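PDB 6UBL: DynF from Micromonospora chersina, which is of unknown function but belongs to the dynemicin biosynthesis pathway and, as a beta-barrel holding palmitic acid, probably binds a long hydrophobic molecule. Local coordinates for residues D46-P51 with E95-I100; A137-P142 with M179-V184. All blocks are in the same frame, centred on the assembly; numbering follows the deposited sequence.

Interaction 1 of 2, residues D46-P51 with E95-I100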
loop_
_atom_site.group_PDB
_atom_site.type_symbol
_atom_site.label_atom_id
_atom_site.label_comp_id
_atom_site.label_asym_id
_atom_site.label_seq_id
_atom_site.Cartn_x
_atom_site.Cartn_y
_atom_site.Cartn_z
ATOM N N ASP A 46 2.471 -0.352 -17.924
ATOM C CA ASP A 46 1.463 0.079 -16.970
ATOM C C ASP A 46 0.098 0.033 -17.642
ATOM O O ASP A 46 -0.053 0.488 -18.777
ATOM C CB ASP A 46 1.648 1.538 -16.547
ATOM C CG ASP A 46 3.026 1.851 -16.005
ATOM O OD1 ASP A 46 3.967 1.047 -16.158
ATOM O OD2 ASP A 46 3.174 2.963 -15.443
ATOM N N THR A 47 -0.914 -0.452 -16.933
ATOM C CA THR A 47 -2.280 -0.437 -17.444
ATOM C C THR A 47 -3.158 0.489 -16.610
ATOM O O THR A 47 -3.163 0.409 -15.372
ATOM C CB THR A 47 -2.877 -1.845 -17.471
ATOM O OG1 THR A 47 -2.098 -2.667 -18.358
ATOM C CG2 THR A 47 -4.316 -1.793 -17.956
ATOM N N PHE A 48 -3.914 1.353 -17.293
ATOM C CA PHE A 48 -4.751 2.361 -16.652
ATOM C C PHE A 48 -6.200 2.136 -17.062
ATOM O O PHE A 48 -6.492 1.985 -18.258
ATOM C CB PHE A 48 -4.391 3.788 -17.084
ATOM C CG PHE A 48 -2.959 4.166 -16.841
ATOM C CD1 PHE A 48 -2.550 4.707 -15.634
ATOM C CD2 PHE A 48 -2.019 4.003 -17.852
ATOM C CE1 PHE A 48 -1.232 5.060 -15.423
ATOM C CE2 PHE A 48 -0.705 4.352 -17.645
ATOM C CZ PHE A 48 -0.304 4.882 -16.434
ATOM N N ALA A 49 -7.107 2.132 -16.085
ATOM C CA ALA A 49 -8.538 2.064 -16.348
ATOM C C ALA A 49 -9.161 3.431 -16.081
ATOM O O ALA A 49 -8.971 4.008 -14.997
ATOM C CB ALA A 49 -9.210 1.013 -15.464
ATOM N N VAL A 50 -9.872 3.958 -17.074
ATOM C CA VAL A 50 -10.625 5.197 -16.928
ATOM C C VAL A 50 -12.110 4.837 -16.893
ATOM O O VAL A 50 -12.651 4.347 -17.896
ATOM C CB VAL A 50 -10.329 6.192 -18.055
ATOM C CG1 VAL A 50 -11.131 7.474 -17.836
ATOM C CG2 VAL A 50 -8.842 6.492 -18.123
ATOM N N PRO A 51 -12.796 5.030 -15.767
ATOM C CA PRO A 51 -14.167 4.519 -15.635
ATOM C C PRO A 51 -15.074 5.035 -16.741
ATOM O O PRO A 51 -15.093 6.230 -17.047
ATOM C CB PRO A 51 -14.605 5.043 -14.261
ATOM C CG PRO A 51 -13.331 5.170 -13.491
ATOM C CD PRO A 51 -12.294 5.602 -14.499
ATOM N N GLU A 95 -1.826 6.651 -27.982
ATOM C CA GLU A 95 -2.664 7.493 -28.828
ATOM C C GLU A 95 -3.746 8.167 -28.002
ATOM O O GLU A 95 -3.963 9.378 -28.109
ATOM C CB GLU A 95 -3.284 6.645 -29.940
ATOM C CG GLU A 95 -4.319 7.365 -30.803
ATOM C CD GLU A 95 -3.753 8.559 -31.545
ATOM O OE1 GLU A 95 -4.529 9.260 -32.229
ATOM O OE2 GLU A 95 -2.528 8.786 -31.466
ATOM N N GLU A 96 -4.423 7.394 -27.153
ATOM C CA GLU A 96 -5.580 7.908 -26.434
ATOM C C GLU A 96 -5.189 8.821 -25.277
ATOM O O GLU A 96 -5.841 9.844 -25.042
ATOM C CB GLU A 96 -6.432 6.744 -25.926
ATOM C CG GLU A 96 -6.988 5.849 -27.030
ATOM C CD GLU A 96 -6.115 4.647 -27.351
ATOM O OE1 GLU A 96 -4.915 4.646 -27.011
ATOM O OE2 GLU A 96 -6.638 3.699 -27.977
ATOM N N LEU A 97 -4.141 8.468 -24.536
ATOM C CA LEU A 97 -3.760 9.217 -23.346
ATOM C C LEU A 97 -2.643 10.219 -23.595
ATOM O O LEU A 97 -2.342 11.016 -22.703
ATOM C CB LEU A 97 -3.336 8.249 -22.244
ATOM C CG LEU A 97 -4.361 7.178 -21.878
ATOM C CD1 LEU A 97 -3.788 6.324 -20.755
ATOM C CD2 LEU A 97 -5.692 7.782 -21.490
ATOM N N GLY A 98 -2.022 10.192 -24.770
ATOM C CA GLY A 98 -0.906 11.069 -25.057
ATOM C C GLY A 98 0.377 10.597 -24.394
ATOM O O GLY A 98 0.501 9.460 -23.927
ATOM N N LYS A 99 1.352 11.502 -24.360
ATOM C CA LYS A 99 2.632 11.232 -23.715
ATOM C C LYS A 99 2.485 11.390 -22.207
ATOM O O LYS A 99 2.055 12.445 -21.725
ATOM C CB LYS A 99 3.687 12.206 -24.244
ATOM C CG LYS A 99 5.097 11.999 -23.719
ATOM C CD LYS A 99 6.070 12.962 -24.400
ATOM C CE LYS A 99 7.406 12.279 -24.691
ATOM N NZ LYS A 99 7.947 12.605 -26.046
ATOM N N ILE A 100 2.860 10.349 -21.468
ATOM C CA ILE A 100 2.737 10.312 -20.017
ATOM C C ILE A 100 4.143 10.348 -19.429
ATOM O O ILE A 100 5.013 9.549 -19.818
ATOM C CB ILE A 100 1.989 9.048 -19.556
ATOM C CG1 ILE A 100 0.618 8.958 -20.248
ATOM C CG2 ILE A 100 1.829 9.037 -18.037
ATOM C CD1 ILE A 100 -0.089 7.623 -20.056
#

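Interaction 2 of 2, residues A137-P142 with M179-V184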
loop_
_atom_site.group_PDB
_atom_site.type_symbol
_atom_site.label_atom_id
_atom_site.label_comp_id
_atom_site.label_asym_id
_atom_site.label_seq_id
_atom_site.Cartn_x
_atom_site.Cartn_y
_atom_site.Cartn_z
ATOM N N ALA A 137 3.944 8.879 -6.644
ATOM C CA ALA A 137 4.282 9.326 -7.985
ATOM C C ALA A 137 3.348 10.421 -8.481
ATOM O O ALA A 137 2.268 10.653 -7.933
ATOM C CB ALA A 137 4.240 8.147 -8.970
ATOM N N ILE A 138 3.791 11.082 -9.554
ATOM C CA ILE A 138 2.980 12.022 -10.317
ATOM C C ILE A 138 2.944 11.525 -11.753
ATOM O O ILE A 138 4.001 11.272 -12.346
ATOM C CB ILE A 138 3.591 13.434 -10.302
ATOM C CG1 ILE A 138 3.774 13.930 -8.861
ATOM C CG2 ILE A 138 2.718 14.395 -11.114
ATOM C CD1 ILE A 138 2.480 14.190 -8.164
ATOM N N PHE A 139 1.747 11.461 -12.338
ATOM C CA PHE A 139 1.565 11.040 -13.730
ATOM C C PHE A 139 1.102 12.268 -14.509
ATOM O O PHE A 139 -0.049 12.690 -14.373
ATOM C CB PHE A 139 0.509 9.924 -13.835
ATOM C CG PHE A 139 0.857 8.658 -13.093
ATOM C CD1 PHE A 139 0.665 8.578 -11.721
ATOM C CD2 PHE A 139 1.340 7.547 -13.767
ATOM C CE1 PHE A 139 0.972 7.418 -11.030
ATOM C CE2 PHE A 139 1.650 6.381 -13.073
ATOM C CZ PHE A 139 1.464 6.320 -11.708
ATOM N N ASP A 140 2.001 12.850 -15.305
ATOM C CA ASP A 140 1.683 14.035 -16.096
ATOM C C ASP A 140 1.108 13.584 -17.437
ATOM O O ASP A 140 1.786 12.904 -18.211
ATOM C CB ASP A 140 2.959 14.856 -16.298
ATOM C CG ASP A 140 2.698 16.269 -16.817
ATOM O OD1 ASP A 140 1.526 16.659 -16.991
ATOM O OD2 ASP A 140 3.696 16.987 -17.039
ATOM N N MET A 141 -0.138 13.971 -17.708
ATOM C CA MET A 141 -0.869 13.580 -18.915
ATOM C C MET A 141 -1.341 14.853 -19.606
ATOM O O MET A 141 -2.532 15.185 -19.595
ATOM C CB MET A 141 -2.033 12.648 -18.568
ATOM C CG MET A 141 -1.634 11.373 -17.821
ATOM S SD MET A 141 -2.964 10.138 -17.757
ATOM C CE MET A 141 -2.171 8.753 -16.935
ATOM N N PRO A 142 -0.415 15.591 -20.227
ATOM C CA PRO A 142 -0.790 16.862 -20.869
ATOM C C PRO A 142 -1.904 16.756 -21.898
ATOM O O PRO A 142 -2.688 17.704 -22.038
ATOM C CB PRO A 142 0.527 17.341 -21.502
ATOM C CG PRO A 142 1.415 16.091 -21.557
ATOM C CD PRO A 142 1.026 15.309 -20.338
ATOM N N MET A 179 -5.646 0.573 -8.189
ATOM C CA MET A 179 -4.945 1.582 -7.385
ATOM C C MET A 179 -5.494 2.940 -7.807
ATOM O O MET A 179 -5.329 3.328 -8.987
ATOM C CB MET A 179 -3.437 1.503 -7.677
ATOM C CG MET A 179 -2.673 2.824 -7.593
ATOM S SD MET A 179 -2.380 3.347 -5.889
ATOM C CE MET A 179 -1.423 1.970 -5.253
ATOM N N PRO A 180 -6.118 3.711 -6.910
ATOM C CA PRO A 180 -6.700 4.996 -7.324
ATOM C C PRO A 180 -5.643 6.028 -7.716
ATOM O O PRO A 180 -4.602 6.162 -7.076
ATOM C CB PRO A 180 -7.488 5.457 -6.090
ATOM C CG PRO A 180 -7.579 4.264 -5.181
ATOM C CD PRO A 180 -6.366 3.425 -5.481
ATOM N N LEU A 181 -5.929 6.759 -8.788
ATOM C CA LEU A 181 -5.142 7.903 -9.233
ATOM C C LEU A 181 -6.009 9.150 -9.202
ATOM O O LEU A 181 -7.103 9.159 -9.764
ATOM C CB LEU A 181 -4.565 7.671 -10.628
ATOM C CG LEU A 181 -3.645 6.452 -10.745
ATOM C CD1 LEU A 181 -3.190 6.286 -12.191
ATOM C CD2 LEU A 181 -2.445 6.549 -9.809
ATOM N N LEU A 182 -5.533 10.178 -8.509
ATOM C CA LEU A 182 -6.306 11.366 -8.180
ATOM C C LEU A 182 -5.779 12.583 -8.929
ATOM O O LEU A 182 -4.572 12.719 -9.144
ATOM C CB LEU A 182 -6.186 11.647 -6.674
ATOM C CG LEU A 182 -6.475 10.451 -5.761
ATOM C CD1 LEU A 182 -6.171 10.769 -4.308
ATOM C CD2 LEU A 182 -7.921 10.039 -5.950
ATOM N N ASP A 183 -6.695 13.464 -9.323
ATOM C CA ASP A 183 -6.311 14.750 -9.906
ATOM C C ASP A 183 -5.554 15.561 -8.856
ATOM O O ASP A 183 -6.043 15.758 -7.739
ATOM C CB ASP A 183 -7.586 15.490 -10.322
ATOM C CG ASP A 183 -7.326 16.755 -11.129
ATOM O OD1 ASP A 183 -6.204 17.305 -11.107
ATOM O OD2 ASP A 183 -8.287 17.222 -11.777
ATOM N N VAL A 184 -4.345 16.017 -9.204
ATOM C CA VAL A 184 -3.563 16.811 -8.259
ATOM C C VAL A 184 -4.329 18.054 -7.838
ATOM O O VAL A 184 -4.115 18.584 -6.740
ATOM C CB VAL A 184 -2.173 17.176 -8.830
ATOM C CG1 VAL A 184 -1.314 15.941 -9.015
ATOM C CG2 VAL A 184 -2.319 17.946 -10.138
#

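Interaction 1 of 2, residues D46-P51 with E95-I100
At one end of the DynF beta-barrel, Phe48 on strand 37-50 meets Leu97 and Ile100, which belong to the connection between strands 81-92 and 100-104. Two adjacent ring carbons take both contacts: CD2 of Phe48 lies 4.1 Å from CD1 of Leu97, and its neighbour CE2 lies 4.1 Å from CD1 of Ile100. Both methyls approach the ring obliquely. They also pack against each other, with Leu97 CD1 and Ile100 CD1 4.0 Å apart, so two residues from one connection give the ring a shared aliphatic surface.

The contact is apolar throughout. No hydrogen bond links the segments, whose closest CA atoms, those of Phe48 and Leu97, are 9.6 Å apart; side chains alone bridge them, and all three are buried. Met141 of strand 129-141 packs on both Phe48 and Ile100, while Leu195 lies against Phe48 from strand 193-205, so the ring sits in a cluster of apolar side chains at this end of the barrel. Bound palmitic acid is about 7 Å from the Phe48 side chain. In Leu97, chi2 of -179° extends the chain from CA through CG to CD1, the methyl that meets Phe48 CD2.

Interaction 2 of 2, residues A137-P142 with M179-V184
Leu181, on strand 170-183, reaches toward the ring of Phe139 on strand 129-141, and its atoms draw closer in steps. CB of Leu181 is still 5.6 Å from CE1 of Phe139. CG of Leu181 has come to 4.7 Å from CE1 of Phe139. With chi1 of -60°, CG stands beside the backbone N and opposite the carbonyl carbon; beyond it the chain forks. The CD2 branch makes the tightest approach of this contact, 3.7 Å to Phe139 CE1, and it lies 4.2 Å from Phe139 CD1; this methyl lies off the ring plane and outside the CD1–CE1 bond, on the same side as the other branch. That CD1 branch, anti to CA, lies over one ring face, 4.5 Å from Phe139 CE1. It also meets another aromatic ring, with CD1 of Phe48 3.8 Å away. The Leu181 and Phe139 side chains cross at about a right angle.

These residues line the inside of the beta-barrel: Phe139 touches the bound palmitic acid, placing the leucine-phenylalanine pair beside the ligand site. Their strands are not direct neighbours here. Strand 146-149 pairs antiparallel with both 129-141 and 170-183, and Phe139 shares backbone hydrogen bonding with Leu148; this fits the 8.7 Å between the CA atoms of Phe139 and Leu181.

A second contact involves the next residue back on strand 129-141. The CA–CB bond of Ile138 points almost opposite to that of Phe139, as alternation along a strand requires, and chi2 of -68° bends its end toward Val184. There Ile138 CD1 meets Val184 CG1 at 4.3 Å. Val184 follows strand 170-183 and also packs on Lys147 and Met149, side chains of the intervening strand.

In the fold
From the N terminus, the chain reaches 46-51 at the end of strand 37-50, then runs through strands 54-68 and 81-92 before 95-100 returns to it, closing interaction 1 across 43 intervening residues. Interaction 2 opens later, at 137-142, and closes at 179-184 after 36 more. The two loops therefore follow in series, neither nested nor crossed. In space their centres are about 11 Å apart, and side chains join them: Ile100 CD1 is 3.9 Å from Met141 CE. Lys99 O also packs 3.3 Å from Pro142 CD. Together the contacts tie strands 37-50, 129-141 and 170-183 and the connection into strand 100-104 at one end of the barrel.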